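Long-range contacts in Dye type peroxidase A (PDB 6GZW), which probably uses a haem cofactor to reduce hydrogen peroxide while oxidising dyes and other substrates, as a dye-decolourising peroxidase: residues P110-S114 against Q337-R342; N294-M299 against R331-V336; H116-S122 against R351-S355. All blocks are in the same frame, centred on the assembly; numbering follows the deposited sequence.

Interaction 1: P110-S114 against Q337-R342; sequences PDFSS and QRKLDR. With HEM (protoporphyrin IX containing Fe), chain C.
Gln337 lays its CG methylene over the ring of Phe112. The carbon sits above the centre of one face, 3.6 Å from the ring centroid and only 10° off the ring normal, a CH-pi contact, while Pro110 CB packs nearer the rim on the opposite face. Gln337 CG is swung anti to its backbone N (chi1 -172°), which brings the methylene over the ring, and a bend at chi2 then turns the amide toward the haem, where Gln337 OE1 comes within 3.6 Å of HEM CMC. This is the compact, apolar part of the contact, and on its flank Phe112 also packs on Phe333 of helix 333-343. On the side where the Gln337 amide faces the haem, two waters bridge Ser114 OG and Gln337 NE2, their bonds to NE2 being weak.

Next to the ring the carboxylate of Asp341 holds the end of the loop 110-114, each oxygen serving one serine. OD1 accepts a well-formed bond from Ser114 N (2.8 Å) through its syn lone pair and a very short one from Ser114 OG (2.5 Å). OD2 takes the hydroxyl of Ser113, also at 2.5 Å, from the syn side but 28° out of the carboxylate plane.

Toward solvent the packing thins. The extended Arg338 lays one face of its guanidinium over Pro110, with NH2 3.5 Å from Pro110 CG, and Arg342 merely brushes Ser113.

Asp341 thus fixes the loop of the N-terminal family region to the haem-lining helix 333-343, whose Gln337 and Leu340 belong to the cofactor pocket. With two hydroxyls and the Ser114 amide donating to it, and a weak bond from Ser113 N, the Asp341 carboxylate is probably stabilised as the anion.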
loop_
_atom_site.group_PDB
_atom_site.type_symbol
_atom_site.label_atom_id
_atom_site.label_comp_id
_atom_site.label_asym_id
_atom_site.label_seq_id
_atom_site.Cartn_x
_atom_site.Cartn_y
_atom_site.Cartn_z
ATOM N N PRO A 110 -2.294 28.344 11.629
ATOM C CA PRO A 110 -1.699 29.448 10.867
ATOM C C PRO A 110 -1.518 29.126 9.384
ATOM O O PRO A 110 -1.372 27.959 9.004
ATOM C CB PRO A 110 -0.331 29.636 11.528
ATOM C CG PRO A 110 -0.504 29.106 12.917
ATOM C CD PRO A 110 -1.472 27.968 12.797
ATOM N N ASP A 111 -1.548 30.152 8.547
ATOM C CA ASP A 111 -1.109 30.011 7.181
ATOM C C ASP A 111 0.394 30.182 7.218
ATOM O O ASP A 111 0.893 31.298 7.211
ATOM C CB ASP A 111 -1.804 31.028 6.261
ATOM C CG ASP A 111 -3.312 30.802 6.188
ATOM O OD1 ASP A 111 -3.758 29.789 5.602
ATOM O OD2 ASP A 111 -4.068 31.626 6.749
ATOM N N PHE A 112 1.127 29.071 7.319
ATOM C CA PHE A 112 2.592 29.118 7.391
ATOM C C PHE A 112 3.162 29.535 6.056
ATOM O O PHE A 112 2.618 29.161 5.013
ATOM C CB PHE A 112 3.172 27.760 7.801
ATOM C CG PHE A 112 2.664 27.262 9.114
ATOM C CD1 PHE A 112 3.224 27.709 10.305
ATOM C CD2 PHE A 112 1.596 26.366 9.173
ATOM C CE1 PHE A 112 2.746 27.239 11.527
ATOM C CE2 PHE A 112 1.134 25.890 10.387
ATOM C CZ PHE A 112 1.702 26.351 11.572
ATOM N N SER A 113 4.260 30.293 6.074
ATOM C CA SER A 113 4.878 30.746 4.840
ATOM C C SER A 113 5.242 29.573 3.897
ATOM O O SER A 113 5.166 29.709 2.683
ATOM C CB SER A 113 6.112 31.632 5.135
ATOM O OG SER A 113 7.241 30.842 5.503
ATOM N N SER A 114 5.624 28.432 4.467
ATOM C CA SER A 114 6.009 27.252 3.674
ATOM C C SER A 114 4.802 26.403 3.211
ATOM O O SER A 114 5.006 25.399 2.535
ATOM C CB SER A 114 7.002 26.378 4.467
ATOM O OG SER A 114 6.449 25.910 5.704
ATOM N N GLN A 337 5.805 24.034 14.488
ATOM C CA GLN A 337 5.786 24.362 13.060
ATOM C C GLN A 337 6.111 25.829 12.763
ATOM O O GLN A 337 6.776 26.112 11.759
ATOM C CB GLN A 337 4.463 23.919 12.382
ATOM C CG GLN A 337 4.414 24.053 10.859
ATOM C CD GLN A 337 5.529 23.305 10.119
ATOM O OE1 GLN A 337 6.107 22.349 10.641
ATOM N NE2 GLN A 337 5.823 23.732 8.894
ATOM N N ARG A 338 5.699 26.754 13.642
ATOM C CA ARG A 338 6.087 28.172 13.459
ATOM C C ARG A 338 7.599 28.275 13.422
ATOM O O ARG A 338 8.154 28.999 12.599
ATOM C CB ARG A 338 5.554 29.041 14.578
ATOM C CG ARG A 338 4.090 29.391 14.465
ATOM C CD ARG A 338 3.764 30.478 15.489
ATOM N NE ARG A 338 2.355 30.870 15.491
ATOM C CZ ARG A 338 1.771 31.607 14.552
ATOM N NH1 ARG A 338 2.443 32.024 13.476
ATOM N NH2 ARG A 338 0.483 31.929 14.672
ATOM N N LYS A 339 8.250 27.539 14.323
ATOM C CA LYS A 339 9.706 27.494 14.371
ATOM C C LYS A 339 10.316 26.779 13.183
ATOM O O LYS A 339 11.348 27.210 12.672
ATOM C CB LYS A 339 10.175 26.766 15.606
ATOM C CG LYS A 339 11.687 26.744 15.747
ATOM C CD LYS A 339 12.086 26.518 17.179
ATOM C CE LYS A 339 11.837 27.757 18.011
ATOM N NZ LYS A 339 12.003 27.394 19.434
ATOM N N LEU A 340 9.713 25.661 12.762
ATOM C CA LEU A 340 10.296 24.927 11.620
ATOM C C LEU A 340 10.189 25.660 10.288
ATOM O O LEU A 340 11.066 25.516 9.401
ATOM C CB LEU A 340 9.642 23.551 11.462
ATOM C CG LEU A 340 9.615 22.603 12.654
ATOM C CD1 LEU A 340 9.126 21.246 12.199
ATOM C CD2 LEU A 340 10.960 22.508 13.356
ATOM N N ASP A 341 9.097 26.408 10.146
ATOM C CA ASP A 341 8.633 26.975 8.872
ATOM C C ASP A 341 9.788 27.439 7.971
ATOM O O ASP A 341 10.011 26.874 6.882
ATOM C CB ASP A 341 7.622 28.093 9.174
ATOM C CG ASP A 341 7.061 28.726 7.936
ATOM O OD1 ASP A 341 6.626 27.985 7.044
ATOM O OD2 ASP A 341 7.041 29.975 7.854
ATOM N N ARG A 342 10.552 28.421 8.465
ATOM C CA ARG A 342 11.808 28.873 7.836
ATOM C C ARG A 342 13.083 28.435 8.576
ATOM O O ARG A 342 14.167 28.378 7.961
ATOM C CB ARG A 342 11.810 30.417 7.741
ATOM C CG ARG A 342 10.727 31.004 6.836
ATOM C CD ARG A 342 11.006 32.463 6.474
ATOM N NE ARG A 342 10.697 33.416 7.545
ATOM C CZ ARG A 342 9.604 34.194 7.631
ATOM N NH1 ARG A 342 8.628 34.182 6.712
ATOM N NH2 ARG A 342 9.483 35.023 8.684
HETATM C CHA HEM C . 11.934 14.162 15.371
HETATM C CHB HEM C . 11.906 13.499 10.575
HETATM C CHC HEM C . 8.212 16.634 10.230
HETATM C CHD HEM C . 8.252 17.278 14.998
HETATM C C1A HEM C . 12.247 13.715 14.113
HETATM C C2A HEM C . 13.328 12.834 13.814
HETATM C C3A HEM C . 13.310 12.661 12.469
HETATM C C4A HEM C . 12.229 13.435 11.933
HETATM C CMA HEM C . 14.224 11.793 11.636
HETATM C CAA HEM C . 14.320 12.220 14.794
HETATM C CBA HEM C . 13.952 10.875 15.400
HETATM C CGA HEM C . 12.796 10.992 16.336
HETATM O O1A HEM C . 12.930 11.355 17.536
HETATM O O2A HEM C . 11.629 10.744 15.915
HETATM C C1B HEM C . 10.863 14.292 10.063
HETATM C C2B HEM C . 10.480 14.323 8.690
HETATM C C3B HEM C . 9.449 15.198 8.554
HETATM C C4B HEM C . 9.187 15.713 9.933
HETATM C CMB HEM C . 11.142 13.559 7.584
HETATM C CAB HEM C . 8.636 15.529 7.365
HETATM C CBB HEM C . 8.457 14.718 6.336
HETATM C C1C HEM C . 7.922 17.129 11.482
HETATM C C2C HEM C . 6.908 18.083 11.758
HETATM C C3C HEM C . 6.932 18.280 13.128
HETATM C C4C HEM C . 7.944 17.408 13.669
HETATM C CMC HEM C . 6.011 18.779 10.782
HETATM C CAC HEM C . 6.144 19.211 13.970
HETATM C CBC HEM C . 5.534 20.343 13.587
HETATM C C1D HEM C . 9.247 16.399 15.445
HETATM C C2D HEM C . 9.490 16.248 16.892
HETATM C C3D HEM C . 10.517 15.385 17.009
HETATM C C4D HEM C . 10.884 15.019 15.610
HETATM C CMD HEM C . 8.714 16.903 18.032
HETATM C CAD HEM C . 11.139 14.916 18.315
HETATM C CBD HEM C . 12.186 15.901 18.845
HETATM C CGD HEM C . 12.721 15.438 20.165
HETATM O O1D HEM C . 13.785 14.759 20.222
HETATM O O2D HEM C . 12.085 15.713 21.203
HETATM N NA HEM C . 11.640 14.157 12.947
HETATM N NB HEM C . 10.088 15.146 10.743
HETATM N NC HEM C . 8.573 16.778 12.617
HETATM N ND HEM C . 10.152 15.728 14.712
HETATM FE FE HEM C . 10.145 15.467 12.794
HETATM O O HOH W 1 8.111 23.633 6.288
HETATM O O HOH W 2 4.134 24.554 6.417
HETATM O O HOH W 3 8.803 14.017 12.955
#

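Interaction 2: N294-M299 against R331-V336; sequences NGGAAM and RGFVPV. With HEM (protoporphyrin IX containing Fe), chain C.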
loop_
_atom_site.group_PDB
_atom_site.type_symbol
_atom_site.label_atom_id
_atom_site.label_comp_id
_atom_site.label_asym_id
_atom_site.label_seq_id
_atom_site.Cartn_x
_atom_site.Cartn_y
_atom_site.Cartn_z
ATOM N N ASN A 294 11.067 24.595 22.898
ATOM C CA ASN A 294 9.788 25.199 22.517
ATOM C C ASN A 294 8.877 25.382 23.728
ATOM O O ASN A 294 7.647 25.208 23.643
ATOM C CB ASN A 294 9.114 24.275 21.490
ATOM C CG ASN A 294 9.854 24.228 20.180
ATOM O OD1 ASN A 294 9.805 25.178 19.390
ATOM N ND2 ASN A 294 10.556 23.114 19.938
ATOM N N GLY A 295 9.485 25.738 24.864
ATOM C CA GLY A 295 8.737 26.013 26.081
ATOM C C GLY A 295 7.805 24.890 26.498
ATOM O O GLY A 295 6.740 25.145 27.033
ATOM N N GLY A 296 8.205 23.638 26.256
ATOM C CA GLY A 296 7.444 22.486 26.695
ATOM C C GLY A 296 6.444 21.952 25.657
ATOM O O GLY A 296 5.808 20.944 25.916
ATOM N N ALA A 297 6.315 22.609 24.501
ATOM C CA ALA A 297 5.436 22.105 23.423
ATOM C C ALA A 297 5.834 20.683 22.992
ATOM O O ALA A 297 7.030 20.383 22.834
ATOM C CB ALA A 297 5.459 23.047 22.253
ATOM N N ALA A 298 4.839 19.805 22.863
ATOM C CA ALA A 298 5.097 18.388 22.668
ATOM C C ALA A 298 3.923 17.757 21.971
ATOM O O ALA A 298 2.823 18.305 21.966
ATOM C CB ALA A 298 5.333 17.687 24.005
ATOM N N MET A 299 4.194 16.615 21.350
ATOM C CA MET A 299 3.157 15.885 20.627
ATOM C C MET A 299 3.578 14.435 20.500
ATOM O O MET A 299 4.751 14.134 20.486
ATOM C CB MET A 299 2.947 16.513 19.239
ATOM C CG MET A 299 4.119 16.311 18.269
ATOM S SD MET A 299 4.259 17.590 17.022
ATOM C CE MET A 299 4.922 18.858 18.091
ATOM N N ARG A 331 -0.032 24.166 22.147
ATOM C CA ARG A 331 1.098 23.647 22.930
ATOM C C ARG A 331 1.744 22.404 22.300
ATOM O O ARG A 331 2.345 21.586 23.004
ATOM C CB ARG A 331 0.649 23.308 24.365
ATOM C CG ARG A 331 0.086 24.503 25.129
ATOM C CD ARG A 331 0.051 24.295 26.647
ATOM N NE ARG A 331 -0.826 23.220 27.120
ATOM C CZ ARG A 331 -2.163 23.265 27.206
ATOM N NH1 ARG A 331 -2.872 24.322 26.804
ATOM N NH2 ARG A 331 -2.809 22.201 27.686
ATOM N N GLY A 332 1.614 22.261 20.978
ATOM C CA GLY A 332 2.189 21.106 20.276
ATOM C C GLY A 332 2.579 21.517 18.878
ATOM O O GLY A 332 3.508 22.289 18.677
ATOM N N PHE A 333 1.835 21.016 17.894
ATOM C CA PHE A 333 2.125 21.275 16.480
ATOM C C PHE A 333 2.372 22.732 16.127
ATOM O O PHE A 333 3.349 23.044 15.447
ATOM C CB PHE A 333 1.013 20.717 15.586
ATOM C CG PHE A 333 1.226 20.995 14.119
ATOM C CD1 PHE A 333 2.063 20.171 13.382
ATOM C CD2 PHE A 333 0.657 22.084 13.491
ATOM C CE1 PHE A 333 2.285 20.431 12.028
ATOM C CE2 PHE A 333 0.900 22.372 12.157
ATOM C CZ PHE A 333 1.711 21.530 11.419
ATOM N N VAL A 334 1.506 23.633 16.610
ATOM C CA VAL A 334 1.505 24.999 16.101
ATOM C C VAL A 334 2.827 25.748 16.389
ATOM O O VAL A 334 3.471 26.208 15.460
ATOM C CB VAL A 334 0.254 25.777 16.541
ATOM C CG1 VAL A 334 0.355 27.251 16.134
ATOM C CG2 VAL A 334 -0.967 25.141 15.898
ATOM N N PRO A 335 3.224 25.846 17.663
ATOM C CA PRO A 335 4.497 26.563 17.934
ATOM C C PRO A 335 5.744 25.900 17.352
ATOM O O PRO A 335 6.664 26.595 16.935
ATOM C CB PRO A 335 4.553 26.634 19.466
ATOM C CG PRO A 335 3.632 25.560 19.944
ATOM C CD PRO A 335 2.546 25.446 18.902
ATOM N N VAL A 336 5.755 24.576 17.256
ATOM C CA VAL A 336 6.893 23.875 16.683
ATOM C C VAL A 336 6.928 24.181 15.186
ATOM O O VAL A 336 7.973 24.556 14.661
ATOM C CB VAL A 336 6.855 22.365 16.977
ATOM C CG1 VAL A 336 7.992 21.655 16.267
ATOM C CG2 VAL A 336 6.918 22.109 18.484
HETATM C CHA HEM C . 11.934 14.162 15.371
HETATM C CHB HEM C . 11.906 13.499 10.575
HETATM C CHC HEM C . 8.212 16.634 10.230
HETATM C CHD HEM C . 8.252 17.278 14.998
HETATM C C1A HEM C . 12.247 13.715 14.113
HETATM C C2A HEM C . 13.328 12.834 13.814
HETATM C C3A HEM C . 13.310 12.661 12.469
HETATM C C4A HEM C . 12.229 13.435 11.933
HETATM C CMA HEM C . 14.224 11.793 11.636
HETATM C CAA HEM C . 14.320 12.220 14.794
HETATM C CBA HEM C . 13.952 10.875 15.400
HETATM C CGA HEM C . 12.796 10.992 16.336
HETATM O O1A HEM C . 12.930 11.355 17.536
HETATM O O2A HEM C . 11.629 10.744 15.915
HETATM C C1B HEM C . 10.863 14.292 10.063
HETATM C C2B HEM C . 10.480 14.323 8.690
HETATM C C3B HEM C . 9.449 15.198 8.554
HETATM C C4B HEM C . 9.187 15.713 9.933
HETATM C CMB HEM C . 11.142 13.559 7.584
HETATM C CAB HEM C . 8.636 15.529 7.365
HETATM C CBB HEM C . 8.457 14.718 6.336
HETATM C C1C HEM C . 7.922 17.129 11.482
HETATM C C2C HEM C . 6.908 18.083 11.758
HETATM C C3C HEM C . 6.932 18.280 13.128
HETATM C C4C HEM C . 7.944 17.408 13.669
HETATM C CMC HEM C . 6.011 18.779 10.782
HETATM C CAC HEM C . 6.144 19.211 13.970
HETATM C CBC HEM C . 5.534 20.343 13.587
HETATM C C1D HEM C . 9.247 16.399 15.445
HETATM C C2D HEM C . 9.490 16.248 16.892
HETATM C C3D HEM C . 10.517 15.385 17.009
HETATM C C4D HEM C . 10.884 15.019 15.610
HETATM C CMD HEM C . 8.714 16.903 18.032
HETATM C CAD HEM C . 11.139 14.916 18.315
HETATM C CBD HEM C . 12.186 15.901 18.845
HETATM C CGD HEM C . 12.721 15.438 20.165
HETATM O O1D HEM C . 13.785 14.759 20.222
HETATM O O2D HEM C . 12.085 15.713 21.203
HETATM N NA HEM C . 11.640 14.157 12.947
HETATM N NB HEM C . 10.088 15.146 10.743
HETATM N NC HEM C . 8.573 16.778 12.617
HETATM N ND HEM C . 10.152 15.728 14.712
HETATM FE FE HEM C . 10.145 15.467 12.794
HETATM O O HOH W 4 3.102 20.338 26.178
HETATM O O HOH W 3 8.803 14.017 12.955
#
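The methyl of Ala297 is a small knob set against the start of helix 333-343, where it meets Arg331 O, Pro335 and Val336. Its CB lies 3.9 Å from Pro335 CG and slightly farther from Val336 CG2, while the CA-H points at Arg331 O. The type I' turn from Asn294 to Ala297 presents this knob; Gly295 and Gly296 occupy its two positive-phi corners.

A second bump is the methyl end of Met299. Its CG stands between the backbone N and carbonyl carbon (chi1 69°), and a bend at chi3 folds CE back onto the helix start, 3.6 Å from Gly332 C and 3.8 Å from Val336 CG2. Gly332 supplies the hollow: its CA lies 3.3 Å from Ala298 O, and a side chain there would collide with that oxygen. Val336 has two faces to fill. Val336 CG2 meets Met299 CE and lies over the Asn294 amide, 4.0 Å from Asn294 CG, whereas CG1 turns to the haem vinyl, 3.8 Å from HEM CAC. An alanine in place of Val336 would probably open a gap between the Met299 methyl, the Asn294 amide and the vinyl, leaving the thioether end more able to turn. Phe333, pointing away from the loop, reaches the same vinyl: Phe333 CD1 lies 3.5 Å from HEM CBC.

One direct hydrogen bond ties the backbones, Ala298 N to Arg331 O (3.1 Å), the donor tilted 24° from the carbonyl plane. The Asn294 amide is held by Arg290 O, Ile288 O and Lys339, so against Val336 it acts as a flat wall. The chemistry is thus mostly apolar, and the contact forms an apolar seat for one haem vinyl, built of methyls and a thioether.

Interaction 3: H116-S122 against R351-S355; sequences HLDKNRS and RHEAS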
loop_
_atom_site.group_PDB
_atom_site.type_symbol
_atom_site.label_atom_id
_atom_site.label_comp_id
_atom_site.label_asym_id
_atom_site.label_seq_id
_atom_site.Cartn_x
_atom_site.Cartn_y
_atom_site.Cartn_z
ATOM N N HIS A 116 1.854 24.804 1.067
ATOM C CA HIS A 116 1.430 24.670 -0.324
ATOM C C HIS A 116 0.233 23.727 -0.367
ATOM O O HIS A 116 0.237 22.707 -1.056
ATOM C CB HIS A 116 2.594 24.177 -1.178
ATOM C CG HIS A 116 3.770 25.107 -1.163
ATOM N ND1 HIS A 116 4.876 24.915 -0.352
ATOM C CD2 HIS A 116 3.990 26.265 -1.828
ATOM C CE1 HIS A 116 5.741 25.898 -0.551
ATOM N NE2 HIS A 116 5.226 26.727 -1.445
ATOM N N LEU A 117 -0.790 24.099 0.398
ATOM C CA LEU A 117 -1.899 23.220 0.684
ATOM C C LEU A 117 -2.904 23.120 -0.445
ATOM O O LEU A 117 -3.286 24.132 -1.032
ATOM C CB LEU A 117 -2.617 23.656 1.968
ATOM C CG LEU A 117 -1.755 23.797 3.229
ATOM C CD1 LEU A 117 -2.638 24.229 4.393
ATOM C CD2 LEU A 117 -1.001 22.506 3.549
ATOM N N ASP A 118 -3.349 21.893 -0.703
ATOM C CA ASP A 118 -4.495 21.620 -1.556
ATOM C C ASP A 118 -5.753 21.765 -0.691
ATOM O O ASP A 118 -6.031 20.916 0.178
ATOM C CB ASP A 118 -4.407 20.211 -2.140
ATOM C CG ASP A 118 -5.521 19.918 -3.141
ATOM O OD1 ASP A 118 -6.582 20.571 -3.066
ATOM O OD2 ASP A 118 -5.315 19.049 -4.020
ATOM N N LYS A 119 -6.499 22.857 -0.900
ATOM C CA LYS A 119 -7.728 23.083 -0.122
ATOM C C LYS A 119 -8.723 21.906 -0.222
ATOM O O LYS A 119 -9.369 21.544 0.770
ATOM C CB LYS A 119 -8.418 24.395 -0.516
ATOM C CG LYS A 119 -7.630 25.630 -0.119
ATOM C CD LYS A 119 -8.405 26.885 -0.474
ATOM C CE LYS A 119 -7.580 28.139 -0.274
ATOM N NZ LYS A 119 -8.361 29.332 -0.692
ATOM N N ASN A 120 -8.786 21.283 -1.390
ATOM C CA ASN A 120 -9.717 20.185 -1.626
ATOM C C ASN A 120 -9.370 18.864 -0.972
ATOM O O ASN A 120 -10.246 18.018 -0.820
ATOM C CB ASN A 120 -9.903 19.963 -3.137
ATOM C CG ASN A 120 -10.555 21.150 -3.803
ATOM O OD1 ASN A 120 -11.488 21.730 -3.252
ATOM N ND2 ASN A 120 -10.032 21.552 -4.954
ATOM N N ARG A 121 -8.100 18.689 -0.601
ATOM C CA ARG A 121 -7.622 17.510 0.099
ATOM C C ARG A 121 -7.214 17.866 1.523
ATOM O O ARG A 121 -6.447 17.141 2.160
ATOM C CB ARG A 121 -6.444 16.894 -0.690
ATOM C CG ARG A 121 -6.770 16.554 -2.153
ATOM C CD ARG A 121 -5.648 15.717 -2.766
ATOM N NE ARG A 121 -5.917 14.334 -2.414
ATOM C CZ ARG A 121 -5.039 13.335 -2.313
ATOM N NH1 ARG A 121 -3.736 13.489 -2.556
ATOM N NH2 ARG A 121 -5.510 12.137 -1.995
ATOM N N SER A 122 -7.766 18.972 2.027
ATOM C CA SER A 122 -7.511 19.448 3.387
ATOM C C SER A 122 -8.830 19.571 4.151
ATOM O O SER A 122 -9.891 19.700 3.538
ATOM C CB SER A 122 -6.804 20.801 3.346
ATOM O OG SER A 122 -5.499 20.662 2.763
ATOM N N ARG A 351 7.597 19.471 1.394
ATOM C CA ARG A 351 6.539 20.418 1.028
ATOM C C ARG A 351 5.218 19.983 1.628
ATOM O O ARG A 351 4.729 18.877 1.339
ATOM C CB ARG A 351 6.448 20.558 -0.498
ATOM C CG ARG A 351 6.055 21.962 -0.918
ATOM C CD ARG A 351 6.326 22.228 -2.400
ATOM N NE ARG A 351 5.167 21.805 -3.150
ATOM C CZ ARG A 351 4.481 22.524 -4.027
ATOM N NH1 ARG A 351 4.829 23.771 -4.379
ATOM N NH2 ARG A 351 3.458 21.931 -4.624
ATOM N N HIS A 352 4.668 20.814 2.510
ATOM C CA HIS A 352 3.386 20.506 3.128
ATOM C C HIS A 352 2.271 20.774 2.104
ATOM O O HIS A 352 2.049 21.921 1.647
ATOM C CB HIS A 352 3.146 21.365 4.356
ATOM C CG HIS A 352 4.016 21.042 5.530
ATOM N ND1 HIS A 352 3.504 20.615 6.740
ATOM C CD2 HIS A 352 5.356 21.145 5.705
ATOM C CE1 HIS A 352 4.498 20.442 7.599
ATOM N NE2 HIS A 352 5.629 20.772 7.003
ATOM N N GLU A 353 1.571 19.722 1.697
ATOM C CA GLU A 353 0.607 19.816 0.599
ATOM C C GLU A 353 -0.847 19.549 0.953
ATOM O O GLU A 353 -1.708 19.718 0.093
ATOM C CB GLU A 353 1.050 18.926 -0.569
ATOM C CG GLU A 353 2.343 19.460 -1.214
ATOM C CD GLU A 353 2.875 18.647 -2.370
ATOM O OE1 GLU A 353 2.326 17.587 -2.714
ATOM O OE2 GLU A 353 3.866 19.114 -2.945
ATOM N N ALA A 354 -1.122 19.109 2.190
ATOM C CA ALA A 354 -2.496 19.045 2.693
ATOM C C ALA A 354 -2.459 19.085 4.202
ATOM O O ALA A 354 -1.420 18.749 4.797
ATOM C CB ALA A 354 -3.205 17.806 2.182
ATOM N N SER A 355 -3.582 19.456 4.834
ATOM C CA SER A 355 -3.616 19.637 6.275
ATOM C C SER A 355 -4.999 19.342 6.820
ATOM O O SER A 355 -5.973 19.542 6.143
ATOM C CB SER A 355 -3.292 21.078 6.615
ATOM O OG SER A 355 -3.287 21.265 8.022
#
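The loop 116-122 runs alongside strand 351-355, paired through His116 N to His352 O (2.9 Å), almost in line with the carbonyl, and Asp118 N to Glu353 O (2.8 Å), where the donor stands 45° out of the carbonyl plane; two CA-H...O contacts lie between them.

At the outer end the guanidinium of Arg351 lies flat on the His116 imidazole, with planes 14° apart and centres 4.4 Å apart. NH1 sits above the ring, offset toward its rim, and the arginine's bend at chi3 (88°) folds it back over the histidine. Glu353 OE2 meets the same guanidinium edge-on, taking NE in its plane through the anti lone pair at 3.0 Å. This salt bridge fixes the rotation of the stacked group, and OE2 is shared with Arg227 on the adjacent strand.

Leu117 reaches along the strand, its CD1 touching Ser355 CB at 3.9 Å. Ser122 OG works both ways: it accepts from Ser355 N (3.1 Å) and donates to Asp118 O, which Arg121 N approaches from the opposite face. Asp118 OD1 in turn accepts from Asn120 N, closing an Asx turn that shapes the loop before strand 126-132.

Glu353 and Ala354 form a classic beta bulge opposite Arg225 of strand 219-228. The strand belongs to the antiparallel sheet that joins the two ferredoxin-like halves of a dye-decolourising peroxidase, and its His352, hydrogen-bonded to Arg224, lines the haem pocket.

How the interactions relate
Interactions 1 and 2 share helix 333-343, with centres about 13 Å apart, and meet where Pro110 packs on Val334; both touch the haem. Interaction 3 lies about 14 Å from the centre of interaction 1 and 21 Å from that of interaction 2, on strand 350-360, which follows the helix; Gln337 packs on His352 between interactions 1 and 3. Along the chain interaction 2 is nested within the spans of the other two, while interactions 1 and 3 cross. The loop leading to strand 126-132 thus joins the N-terminal family region to both helix and strand, beside the haem pocket of the C-terminal region.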